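Local coordinates for protein L-asparaginase I (Vibrio cholerae, PDB 2OCD) that probably catalyses the hydrolysis of L-asparagine to L-aspartate and ammonium as a homotetrameric cytoplasmic enzyme, at residues B[4-9]-B[45-50]; B[211-216]-B[234-239]; B[266-271]-B[293-298]. All blocks are in the same frame, centred on the assembly; numbering follows the deposited sequence.

Contact 1: B[4-9]-B[45-50]; sequences KHIYIA and EMPLFT
His5 and Thr50 make the one side-chain hydrogen bond between 4-9 and 45-50, with NE2 of the imidazole 2.8 Å from OG1; either atom could be the donor. Thr50 turns its hydroxyl anti to its own carbonyl carbon (chi1 -52°), which leaves OG1 at the edge of the ring, near its plane. A CH-pi contact covers one face of the ring: Leu48 CB stands over its centre, 3.9 Å from the His5 ring centroid. Tyr82 meets His5 edge-to-face from outside the two segments.

The backbone bonds are those of two parallel neighbours, with His5, Ile6 and Tyr7 paired to Leu48, Phe49 and Thr50. Ile6 bonds through both its backbone atoms, N to Leu48 O at 2.9 Å and O to Thr50 N. Ile8 N then reaches Thr50 O at 2.7 Å. Where the pairing starts, Leu48 N to Lys4 O is only a weak bond. Three CA-H...O contacts run between these bonds, the shortest from Phe49 CA to Ile6 O.

Apolar contacts lie on the sheet face that carries Ile6 and Phe49. Ile6 CG1 rests 3.9 Å from Pro47 CG, and Ile8 CD1 comes to Phe49 CD2 at 3.7 Å, oblique to the ring.

Strand 48-58 is outermost in its sheet within the chain, in keeping with the partial exposure of His5 and Thr50. The contact has two chemistries: a polar pair backed by Leu48 on the His5 and Thr50 face, and hydrocarbon on the Ile6 and Phe49 face, where Ile6 lies against Leu136 of helix 127-141 and Phe49 against Phe41 and His42.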
ATOM      1  N   LYS B   4     -29.631  17.360  14.299  0.50 20.35           N
ATOM      2  CA  LYS B   4     -28.765  17.170  15.419  0.50 19.07           C
ATOM      3  C   LYS B   4     -28.089  18.523  15.672  0.50 18.59           C
ATOM      4  O   LYS B   4     -28.115  19.395  14.807  0.50 18.36           O
ATOM      5  CB  LYS B   4     -27.711  16.085  15.093  0.50 19.15           C
ATOM      6  CG  LYS B   4     -28.191  14.863  14.248  0.50 19.03           C
ATOM      7  CD  LYS B   4     -28.203  15.113  12.708  0.50 19.35           C
ATOM      8  CE  LYS B   4     -28.123  13.826  11.837  0.50 18.53           C
ATOM      9  NZ  LYS B   4     -29.301  12.907  11.930  0.50 17.62           N
ATOM     10  N   HIS B   5     -27.494  18.693  16.856  1.00 17.94           N
ATOM     11  CA  HIS B   5     -26.751  19.918  17.226  1.00 17.37           C
ATOM     12  C   HIS B   5     -25.398  19.540  17.886  1.00 16.52           C
ATOM     13  O   HIS B   5     -25.387  18.946  18.953  1.00 16.79           O
ATOM     14  CB  HIS B   5     -27.563  20.767  18.212  1.00 16.52           C
ATOM     15  CG  HIS B   5     -27.126  22.194  18.282  1.00 16.52           C
ATOM     16  ND1 HIS B   5     -28.018  23.237  18.409  1.00 15.21           N
ATOM     17  CD2 HIS B   5     -25.900  22.761  18.180  1.00 15.79           C
ATOM     18  CE1 HIS B   5     -27.356  24.382  18.399  1.00 12.07           C
ATOM     19  NE2 HIS B   5     -26.074  24.124  18.263  1.00 12.56           N
ATOM     20  N   ILE B   6     -24.278  19.916  17.271  1.00 15.43           N
ATOM     21  CA  ILE B   6     -22.921  19.553  17.768  1.00 15.20           C
ATOM     22  C   ILE B   6     -22.212  20.764  18.315  1.00 15.01           C
ATOM     23  O   ILE B   6     -22.309  21.866  17.771  1.00 15.63           O
ATOM     24  CB  ILE B   6     -22.030  18.922  16.685  1.00 14.02           C
ATOM     25  CG1 ILE B   6     -22.821  17.824  15.954  1.00 14.63           C
ATOM     26  CG2 ILE B   6     -20.762  18.339  17.292  1.00 13.76           C
ATOM     27  CD1 ILE B   6     -23.195  16.581  16.863  1.00 14.11           C
ATOM     28  N   TYR B   7     -21.517  20.554  19.410  1.00 14.88           N
ATOM     29  CA  TYR B   7     -20.814  21.605  20.068  1.00 15.29           C
ATOM     30  C   TYR B   7     -19.347  21.480  19.644  1.00 16.11           C
ATOM     31  O   TYR B   7     -18.766  20.399  19.785  1.00 15.49           O
ATOM     32  CB  TYR B   7     -20.963  21.417  21.562  1.00 15.74           C
ATOM     33  CG  TYR B   7     -20.108  22.291  22.414  1.00 15.01           C
ATOM     34  CD1 TYR B   7     -20.546  23.547  22.791  1.00 17.30           C
ATOM     35  CD2 TYR B   7     -18.893  21.841  22.895  1.00 15.31           C
ATOM     36  CE1 TYR B   7     -19.777  24.355  23.599  1.00 18.30           C
ATOM     37  CE2 TYR B   7     -18.115  22.625  23.711  1.00 16.36           C
ATOM     38  CZ  TYR B   7     -18.553  23.882  24.061  1.00 17.58           C
ATOM     39  OH  TYR B   7     -17.800  24.675  24.880  1.00 16.84           O
ATOM     40  N   ILE B   8     -18.782  22.578  19.097  1.00 15.59           N
ATOM     41  CA  ILE B   8     -17.398  22.623  18.737  1.00 15.12           C
ATOM     42  C   ILE B   8     -16.655  23.445  19.724  1.00 15.40           C
ATOM     43  O   ILE B   8     -16.982  24.620  19.944  1.00 15.91           O
ATOM     44  CB  ILE B   8     -17.184  23.311  17.446  1.00 15.43           C
ATOM     45  CG1 ILE B   8     -18.024  22.662  16.350  1.00 16.32           C
ATOM     46  CG2 ILE B   8     -15.716  23.260  17.091  1.00 16.07           C
ATOM     47  CD1 ILE B   8     -18.037  23.518  15.088  1.00 14.49           C
ATOM     48  N   ALA B   9     -15.653  22.819  20.329  1.00 15.21           N
ATOM     49  CA  ALA B   9     -14.781  23.468  21.281  1.00 14.85           C
ATOM     50  C   ALA B   9     -13.449  23.756  20.560  1.00 15.19           C
ATOM     51  O   ALA B   9     -12.693  22.817  20.247  1.00 15.06           O
ATOM     52  CB  ALA B   9     -14.566  22.534  22.455  1.00 13.60           C
ATOM     53  N   GLU B  45     -28.460  18.852   5.456  1.00 24.55           N
ATOM     54  CA  GLU B  45     -27.980  17.531   5.787  1.00 24.41           C
ATOM     55  C   GLU B  45     -26.762  17.617   6.703  1.00 23.80           C
ATOM     56  O   GLU B  45     -26.186  16.608   7.030  1.00 24.73           O
ATOM     57  CB  GLU B  45     -27.687  16.737   4.515  1.00 25.27           C
ATOM     58  CG  GLU B  45     -26.921  17.517   3.427  1.00 27.02           C
ATOM     59  CD  GLU B  45     -27.830  18.308   2.440  1.00 29.22           C
ATOM     60  OE1 GLU B  45     -28.616  17.708   1.697  1.00 31.45           O
ATOM     61  OE2 GLU B  45     -27.750  19.549   2.388  1.00 33.48           O
HETATM   62  N   MSE B  46     -26.370  18.820   7.096  1.00 22.58           N
HETATM   63  CA  MSE B  46     -25.363  19.006   8.125  1.00 22.12           C
HETATM   64  C   MSE B  46     -26.117  19.225   9.426  1.00 21.10           C
HETATM   65  O   MSE B  46     -27.257  19.649   9.382  1.00 21.18           O
HETATM   66  CB  MSE B  46     -24.450  20.210   7.826  1.00 22.15           C
HETATM   67  CG  MSE B  46     -23.381  19.932   6.752  1.00 23.78           C
HETATM   68 SE   MSE B  46     -21.977  18.578   7.256  0.80 31.49          SE
HETATM   69  CE  MSE B  46     -20.935  19.549   8.620  1.00 26.05           C
ATOM     70  N   PRO B  47     -25.489  18.925  10.582  1.00 19.87           N
ATOM     71  CA  PRO B  47     -26.107  19.264  11.855  1.00 19.11           C
ATOM     72  C   PRO B  47     -25.876  20.735  12.183  1.00 18.41           C
ATOM     73  O   PRO B  47     -24.894  21.341  11.726  1.00 17.66           O
ATOM     74  CB  PRO B  47     -25.345  18.395  12.848  1.00 18.64           C
ATOM     75  CG  PRO B  47     -23.985  18.333  12.253  1.00 19.65           C
ATOM     76  CD  PRO B  47     -24.161  18.296  10.764  1.00 19.26           C
ATOM     77  N   LEU B  48     -26.779  21.309  12.968  1.00 17.76           N
ATOM     78  CA  LEU B  48     -26.503  22.597  13.605  1.00 17.38           C
ATOM     79  C   LEU B  48     -25.187  22.474  14.408  1.00 16.87           C
ATOM     80  O   LEU B  48     -24.793  21.385  14.803  1.00 15.54           O
ATOM     81  CB  LEU B  48     -27.658  22.984  14.552  1.00 17.75           C
ATOM     82  CG  LEU B  48     -29.026  23.351  13.940  1.00 17.42           C
ATOM     83  CD1 LEU B  48     -30.004  23.709  15.051  1.00 18.05           C
ATOM     84  CD2 LEU B  48     -28.888  24.498  12.981  1.00 13.92           C
ATOM     85  N   PHE B  49     -24.529  23.596  14.649  1.00 16.28           N
ATOM     86  CA  PHE B  49     -23.342  23.605  15.474  1.00 15.91           C
ATOM     87  C   PHE B  49     -23.161  24.968  16.172  1.00 15.26           C
ATOM     88  O   PHE B  49     -23.436  26.016  15.597  1.00 13.74           O
ATOM     89  CB  PHE B  49     -22.103  23.247  14.637  1.00 16.32           C
ATOM     90  CG  PHE B  49     -21.731  24.285  13.612  1.00 15.87           C
ATOM     91  CD1 PHE B  49     -22.095  24.127  12.289  1.00 18.03           C
ATOM     92  CD2 PHE B  49     -20.996  25.409  13.973  1.00 16.76           C
ATOM     93  CE1 PHE B  49     -21.752  25.090  11.317  1.00 18.25           C
ATOM     94  CE2 PHE B  49     -20.645  26.394  13.039  1.00 17.57           C
ATOM     95  CZ  PHE B  49     -21.033  26.241  11.700  1.00 19.38           C
ATOM     96  N   THR B  50     -22.710  24.904  17.421  1.00 14.53           N
ATOM     97  CA  THR B  50     -22.234  26.043  18.189  1.00 14.40           C
ATOM     98  C   THR B  50     -20.739  25.848  18.482  1.00 13.98           C
ATOM     99  O   THR B  50     -20.302  24.782  18.952  1.00 12.04           O
ATOM    100  CB  THR B  50     -22.981  26.130  19.533  1.00 14.59           C
ATOM    101  OG1 THR B  50     -24.385  26.086  19.276  1.00 15.49           O
ATOM    102  CG2 THR B  50     -22.630  27.402  20.321  1.00 13.25           C
TER

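Contact 2: B[211-216]-B[234-239]; sequences QPIGVI and PVNAMI
Gln211 and Asn236 meet through their side-chain amides, Asn236 ND2 donating to Gln211 OE1. The 2.5 Å between these two atoms is shorter than such a bond should be, so its exact length is doubtful; the orientation is clearer. The donor is in the carbonyl plane of Gln211, and the two amides are nearly coplanar, 13° apart, although the side chains cross at about a right angle. Asn236 holds CG between its backbone N and carbonyl carbon (chi1 61°), which brings the amide beside Pro212 CD. The ring of Pro212 also packs on that of Pro234, with Pro212 CB 3.9 Å from Pro234 CG.

Four backbone bonds carry the parallel pairing. Asn236 N binds Pro212 O at 3.0 Å. Gly214 is bonded through both its N and O, to Ala237 O and Ile239 N, and Ile239 likewise, since its O accepts from Ile216 N at 2.8 Å. On one face of the sheet Ile213 CG1 touches Ala237 CB at 4.1 Å. On the other, selenomethionine Met238 bends at chi2 and chi3 and brings CE over Gly214, although the exact position of this end is doubtful.

Further out, Ser315 OG is hydrogen-bonded to Gln211 NE2, while Pro212 is the centre of an inverse gamma turn leading into strand 213-217. A neighbouring subunit, the third, adds Tyr219, whose OH is hydrogen-bonded to Ile213 O.

This is the strand pair of a beta-alpha-beta unit. Its helix 224-231 covers Ile216 and Met238, helix 303-315 packs on Ile213, Ala237 and Ile239 across the sheet, and strand 267-272 continues the sheet beside 237-242.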
ATOM      1  N   GLN B 211       1.139  13.894  37.475  1.00 16.73           N
ATOM      2  CA  GLN B 211       1.745  12.841  38.250  1.00 16.00           C
ATOM      3  C   GLN B 211       3.163  12.726  37.786  1.00 15.23           C
ATOM      4  O   GLN B 211       3.419  12.809  36.585  1.00 14.84           O
ATOM      5  CB  GLN B 211       1.055  11.499  38.018  1.00 15.90           C
ATOM      6  CG  GLN B 211      -0.425  11.484  38.352  1.00 17.77           C
ATOM      7  CD  GLN B 211      -0.697  11.577  39.850  1.00 19.09           C
ATOM      8  OE1 GLN B 211       0.137  11.142  40.686  1.00 19.56           O
ATOM      9  NE2 GLN B 211      -1.844  12.164  40.205  1.00 14.10           N
ATOM     10  N   PRO B 212       4.092  12.535  38.739  1.00 14.70           N
ATOM     11  CA  PRO B 212       5.493  12.379  38.431  1.00 14.33           C
ATOM     12  C   PRO B 212       5.755  10.971  37.895  1.00 14.34           C
ATOM     13  O   PRO B 212       6.165  10.097  38.633  1.00 14.11           O
ATOM     14  CB  PRO B 212       6.167  12.634  39.782  1.00 14.46           C
ATOM     15  CG  PRO B 212       5.154  12.151  40.787  1.00 13.57           C
ATOM     16  CD  PRO B 212       3.839  12.480  40.196  1.00 14.16           C
ATOM     17  N   ILE B 213       5.495  10.781  36.602  1.00 14.51           N
ATOM     18  CA  ILE B 213       5.642   9.502  35.945  1.00 14.30           C
ATOM     19  C   ILE B 213       6.974   9.516  35.234  1.00 14.21           C
ATOM     20  O   ILE B 213       7.216  10.383  34.411  1.00 13.85           O
ATOM     21  CB  ILE B 213       4.495   9.295  34.936  1.00 14.64           C
ATOM     22  CG1 ILE B 213       3.148   9.259  35.684  1.00 15.39           C
ATOM     23  CG2 ILE B 213       4.671   7.997  34.128  1.00 14.11           C
ATOM     24  CD1 ILE B 213       1.936   9.400  34.778  1.00 14.45           C
ATOM     25  N   GLY B 214       7.838   8.559  35.556  1.00 14.27           N
ATOM     26  CA  GLY B 214       9.091   8.362  34.819  1.00 13.99           C
ATOM     27  C   GLY B 214       8.877   7.499  33.597  1.00 13.88           C
ATOM     28  O   GLY B 214       7.974   6.677  33.572  1.00 14.21           O
ATOM     29  N   VAL B 215       9.686   7.699  32.562  1.00 13.77           N
ATOM     30  CA  VAL B 215       9.609   6.890  31.351  1.00 13.59           C
ATOM     31  C   VAL B 215      10.996   6.435  30.887  1.00 14.57           C
ATOM     32  O   VAL B 215      11.771   7.270  30.448  1.00 16.00           O
ATOM     33  CB  VAL B 215       8.965   7.714  30.245  1.00 13.43           C
ATOM     34  CG1 VAL B 215       8.790   6.871  28.967  1.00 10.37           C
ATOM     35  CG2 VAL B 215       7.661   8.282  30.727  1.00 10.59           C
ATOM     36  N   ILE B 216      11.311   5.136  30.952  1.00 15.23           N
ATOM     37  CA  ILE B 216      12.653   4.635  30.573  1.00 15.53           C
ATOM     38  C   ILE B 216      12.608   3.840  29.263  1.00 15.10           C
ATOM     39  O   ILE B 216      11.762   2.947  29.092  1.00 14.79           O
ATOM     40  CB  ILE B 216      13.270   3.654  31.610  1.00 15.94           C
ATOM     41  CG1 ILE B 216      13.220   4.176  33.028  1.00 17.92           C
ATOM     42  CG2 ILE B 216      14.751   3.373  31.337  1.00 16.68           C
ATOM     43  CD1 ILE B 216      13.548   3.050  34.067  1.00 17.47           C
ATOM     44  N   PRO B 234      10.080  12.587  43.356  1.00 20.78           N
ATOM     45  CA  PRO B 234       8.710  12.138  43.695  1.00 21.24           C
ATOM     46  C   PRO B 234       8.062  11.033  42.829  1.00 20.84           C
ATOM     47  O   PRO B 234       6.873  10.731  42.967  1.00 20.75           O
ATOM     48  CB  PRO B 234       7.906  13.432  43.519  1.00 21.09           C
ATOM     49  CG  PRO B 234       8.626  14.100  42.367  1.00 21.47           C
ATOM     50  CD  PRO B 234      10.063  13.702  42.406  1.00 20.46           C
ATOM     51  N   VAL B 235       8.817  10.414  41.956  1.00 20.50           N
ATOM     52  CA  VAL B 235       8.171   9.568  40.970  1.00 19.97           C
ATOM     53  C   VAL B 235       7.238   8.529  41.581  1.00 20.26           C
ATOM     54  O   VAL B 235       7.629   7.753  42.431  1.00 20.55           O
ATOM     55  CB  VAL B 235       9.223   8.939  40.080  1.00 20.08           C
ATOM     56  CG1 VAL B 235       8.683   7.670  39.434  1.00 19.54           C
ATOM     57  CG2 VAL B 235       9.697  10.010  39.058  1.00 17.37           C
ATOM     58  N   ASN B 236       5.981   8.530  41.182  1.00 20.66           N
ATOM     59  CA  ASN B 236       5.057   7.502  41.684  1.00 20.76           C
ATOM     60  C   ASN B 236       4.707   6.406  40.638  1.00 21.48           C
ATOM     61  O   ASN B 236       4.047   5.402  40.989  1.00 22.33           O
ATOM     62  CB  ASN B 236       3.774   8.144  42.210  1.00 19.90           C
ATOM     63  CG  ASN B 236       3.025   8.922  41.137  1.00 20.14           C
ATOM     64  OD1 ASN B 236       3.393   8.888  39.939  1.00 18.10           O
ATOM     65  ND2 ASN B 236       1.972   9.638  41.548  1.00 15.30           N
ATOM     66  N   ALA B 237       5.110   6.605  39.376  1.00 21.20           N
ATOM     67  CA  ALA B 237       4.910   5.604  38.324  1.00 21.33           C
ATOM     68  C   ALA B 237       6.027   5.685  37.287  1.00 21.72           C
ATOM     69  O   ALA B 237       6.772   6.670  37.226  1.00 21.41           O
ATOM     70  CB  ALA B 237       3.532   5.725  37.655  1.00 21.27           C
HETATM   71  N   MSE B 238       6.118   4.627  36.480  1.00 22.35           N
HETATM   72  CA  MSE B 238       7.280   4.329  35.674  1.00 21.70           C
HETATM   73  C   MSE B 238       6.883   3.456  34.486  1.00 19.36           C
HETATM   74  O   MSE B 238       6.487   2.294  34.634  1.00 18.61           O
HETATM   75  CB  MSE B 238       8.267   3.583  36.572  1.00 23.83           C
HETATM   76  CG  MSE B 238       9.361   2.723  35.890  1.00 28.20           C
HETATM   77 SE   MSE B 238      10.777   3.832  35.207  0.80 49.32          SE
HETATM   78  CE  MSE B 238      10.646   5.367  36.466  1.00 44.56           C
ATOM     79  N   ILE B 239       7.003   4.010  33.302  1.00 17.44           N
ATOM     80  CA  ILE B 239       6.792   3.258  32.068  1.00 16.08           C
ATOM     81  C   ILE B 239       8.147   2.767  31.511  1.00 15.15           C
ATOM     82  O   ILE B 239       9.062   3.524  31.274  1.00 13.34           O
ATOM     83  CB  ILE B 239       6.035   4.102  31.003  1.00 16.19           C
ATOM     84  CG1 ILE B 239       4.689   4.558  31.561  1.00 14.39           C
ATOM     85  CG2 ILE B 239       5.808   3.307  29.707  1.00 16.73           C
ATOM     86  CD1 ILE B 239       3.979   5.551  30.630  1.00 15.25           C
TER

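Contact 3: B[266-271]-B[293-298]; sequences VIVVNL and AGVISG
Asn270 supplies the side-chain amide here, and it is the methylene below that amide that touches 293-298: CB lies 3.7 Å from Val295 CG1. The amide itself is turned to other parts of the chain, with OD1 hydrogen-bonded to Thr242 OG1 and ND2 to Gly246 O, so both ends of this buried group are held.

The framework is a pair of parallel strands at one margin of the four-stranded C-terminal sheet, with Val269 opposite Ile296 and Asn270 opposite Ser297. Ile296 is gripped through both its N and O: N donates to Val268 O at 2.7 Å, and O accepts from Asn270 N at 2.6 Å. Gly298 N closes the series on Asn270 O at 3.1 Å, reaching it from above the carbonyl plane.

Val268 CG1 fits against the two methyls of Val295, 3.7 Å from CG2. CG1 of Val295, anti to its backbone N (chi1 -175°), also sits close to Val268 O. Past Ser297, Gly298 CA receives Leu271 CD2 at 3.8 Å. Helix 303-315 touches Val269 and Leu271, while helix 320-327 touches Ile296.

Gly294, with positive phi, ends the preceding helix in a Schellman motif. A water bridges the entrance to the pairing, donating to Gly294 O at 3.0 Å and to Val266 O, and accepting a weak bond from Val268 N.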
ATOM      1  N   VAL B 266       5.730   2.076  43.822  1.00 16.59           N
ATOM      2  CA  VAL B 266       5.841   2.718  42.515  1.00 16.06           C
ATOM      3  C   VAL B 266       5.291   1.763  41.463  1.00 16.31           C
ATOM      4  O   VAL B 266       5.756   0.647  41.345  1.00 16.24           O
ATOM      5  CB  VAL B 266       7.325   3.022  42.139  1.00 16.04           C
ATOM      6  CG1 VAL B 266       7.444   3.563  40.682  1.00 15.30           C
ATOM      7  CG2 VAL B 266       7.997   3.952  43.148  1.00 14.89           C
ATOM      8  N   ILE B 267       4.320   2.185  40.668  1.00 16.75           N
ATOM      9  CA  ILE B 267       3.807   1.294  39.607  1.00 16.69           C
ATOM     10  C   ILE B 267       4.775   1.240  38.413  1.00 16.75           C
ATOM     11  O   ILE B 267       5.355   2.252  38.008  1.00 16.52           O
ATOM     12  CB  ILE B 267       2.381   1.684  39.174  1.00 16.72           C
ATOM     13  CG1 ILE B 267       1.363   1.069  40.135  1.00 18.58           C
ATOM     14  CG2 ILE B 267       2.113   1.172  37.819  1.00 16.34           C
ATOM     15  CD1 ILE B 267       0.211   1.947  40.378  1.00 19.96           C
ATOM     16  N   VAL B 268       4.972   0.040  37.885  1.00 16.39           N
ATOM     17  CA  VAL B 268       5.982  -0.183  36.909  1.00 16.40           C
ATOM     18  C   VAL B 268       5.357  -1.000  35.769  1.00 16.74           C
ATOM     19  O   VAL B 268       5.023  -2.185  35.922  1.00 18.08           O
ATOM     20  CB  VAL B 268       7.225  -0.842  37.538  1.00 17.06           C
ATOM     21  CG1 VAL B 268       8.329  -1.081  36.450  1.00 17.81           C
ATOM     22  CG2 VAL B 268       7.789   0.027  38.697  1.00 13.53           C
ATOM     23  N   VAL B 269       5.160  -0.336  34.631  1.00 15.63           N
ATOM     24  CA  VAL B 269       4.391  -0.897  33.547  1.00 14.60           C
ATOM     25  C   VAL B 269       5.345  -1.098  32.402  1.00 13.86           C
ATOM     26  O   VAL B 269       6.199  -0.252  32.129  1.00 11.88           O
ATOM     27  CB  VAL B 269       3.220   0.037  33.140  1.00 15.28           C
ATOM     28  CG1 VAL B 269       3.720   1.390  32.724  1.00 14.61           C
ATOM     29  CG2 VAL B 269       2.316  -0.598  32.022  1.00 15.77           C
ATOM     30  N   ASN B 270       5.221  -2.251  31.765  1.00 13.14           N
ATOM     31  CA  ASN B 270       6.121  -2.617  30.721  1.00 13.47           C
ATOM     32  C   ASN B 270       5.420  -2.459  29.361  1.00 12.66           C
ATOM     33  O   ASN B 270       4.511  -3.213  29.095  1.00 11.98           O
ATOM     34  CB  ASN B 270       6.590  -4.065  30.986  1.00 14.03           C
ATOM     35  CG  ASN B 270       7.441  -4.649  29.847  1.00 15.39           C
ATOM     36  OD1 ASN B 270       7.925  -3.910  28.930  1.00 19.86           O
ATOM     37  ND2 ASN B 270       7.620  -5.969  29.886  1.00  8.22           N
ATOM     38  N   LEU B 271       5.815  -1.477  28.540  1.00 12.03           N
ATOM     39  CA  LEU B 271       5.347  -1.375  27.149  1.00 13.52           C
ATOM     40  C   LEU B 271       6.455  -1.715  26.166  1.00 14.70           C
ATOM     41  O   LEU B 271       7.609  -1.576  26.488  1.00 15.70           O
ATOM     42  CB  LEU B 271       4.959   0.029  26.797  1.00 13.62           C
ATOM     43  CG  LEU B 271       3.889   0.818  27.521  1.00 15.32           C
ATOM     44  CD1 LEU B 271       3.611   2.040  26.646  1.00 18.01           C
ATOM     45  CD2 LEU B 271       2.612   0.019  27.716  1.00 17.56           C
ATOM     46  N   ALA B 293      10.006  -9.122  39.824  1.00 18.08           N
ATOM     47  CA  ALA B 293      10.317  -7.779  40.286  1.00 17.53           C
ATOM     48  C   ALA B 293       9.077  -6.845  40.454  1.00 17.02           C
ATOM     49  O   ALA B 293       9.201  -5.704  40.869  1.00 16.64           O
ATOM     50  CB  ALA B 293      11.354  -7.170  39.357  1.00 17.08           C
ATOM     51  N   GLY B 294       7.889  -7.334  40.121  1.00 16.97           N
ATOM     52  CA  GLY B 294       6.629  -6.564  40.297  1.00 16.42           C
ATOM     53  C   GLY B 294       6.145  -5.694  39.122  1.00 16.15           C
ATOM     54  O   GLY B 294       5.185  -4.926  39.262  1.00 15.24           O
ATOM     55  N   VAL B 295       6.807  -5.804  37.969  1.00 15.73           N
ATOM     56  CA  VAL B 295       6.443  -5.014  36.805  1.00 14.97           C
ATOM     57  C   VAL B 295       5.199  -5.637  36.227  1.00 14.48           C
ATOM     58  O   VAL B 295       5.075  -6.843  36.250  1.00 14.90           O
ATOM     59  CB  VAL B 295       7.574  -5.041  35.754  1.00 15.19           C
ATOM     60  CG1 VAL B 295       7.238  -4.096  34.589  1.00 15.00           C
ATOM     61  CG2 VAL B 295       8.900  -4.696  36.432  1.00 14.55           C
ATOM     62  N   ILE B 296       4.277  -4.815  35.737  1.00 14.07           N
ATOM     63  CA  ILE B 296       3.056  -5.302  35.047  1.00 13.38           C
ATOM     64  C   ILE B 296       3.086  -4.975  33.524  1.00 12.01           C
ATOM     65  O   ILE B 296       3.789  -4.044  33.090  1.00 11.83           O
ATOM     66  CB  ILE B 296       1.758  -4.696  35.701  1.00 13.56           C
ATOM     67  CG1 ILE B 296       1.752  -3.183  35.618  1.00 11.80           C
ATOM     68  CG2 ILE B 296       1.643  -5.096  37.145  1.00 13.08           C
ATOM     69  CD1 ILE B 296       0.338  -2.576  35.769  1.00 13.75           C
ATOM     70  N   SER B 297       2.327  -5.747  32.745  1.00 11.21           N
ATOM     71  CA  SER B 297       2.279  -5.620  31.270  1.00 11.48           C
ATOM     72  C   SER B 297       1.324  -4.538  30.902  1.00 11.01           C
ATOM     73  O   SER B 297       0.347  -4.386  31.565  1.00 11.94           O
ATOM     74  CB  SER B 297       1.756  -6.909  30.610  1.00 11.42           C
ATOM     75  OG  SER B 297       1.895  -6.889  29.175  1.00  9.73           O
ATOM     76  N   GLY B 298       1.604  -3.801  29.850  1.00 11.39           N
ATOM     77  CA  GLY B 298       0.666  -2.838  29.248  1.00 11.67           C
ATOM     78  C   GLY B 298       0.342  -3.384  27.862  1.00 12.31           C
ATOM     79  O   GLY B 298      -0.030  -2.641  26.956  1.00 11.95           O
TER
HETATM   80  O   HOH W   1       4.680  -2.014  39.902  1.00 30.99           O

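In the fold
Contacts 2 and 3 belong to one parallel sheet, in the order 213-217, 237-242, 267-272, 296-297, and their centres are about 11 Å apart. The middle strands join them directly: Met238 O and Val269 N, 2.9 Å apart, probably form a hydrogen bond, and Ile239 CG1 packs on Val269 CG1. Contact 1 belongs to the separate N-terminal sheet, across the chain's centre, with its centre about 40 Å from that of contact 2 and about 42 Å from that of contact 3. All three lie away from the predicted active-site residues Thr14 and Thr91. An acetate ion, probably from crystallisation, lies about 5 Å from the side chain of Tyr7 in contact 1.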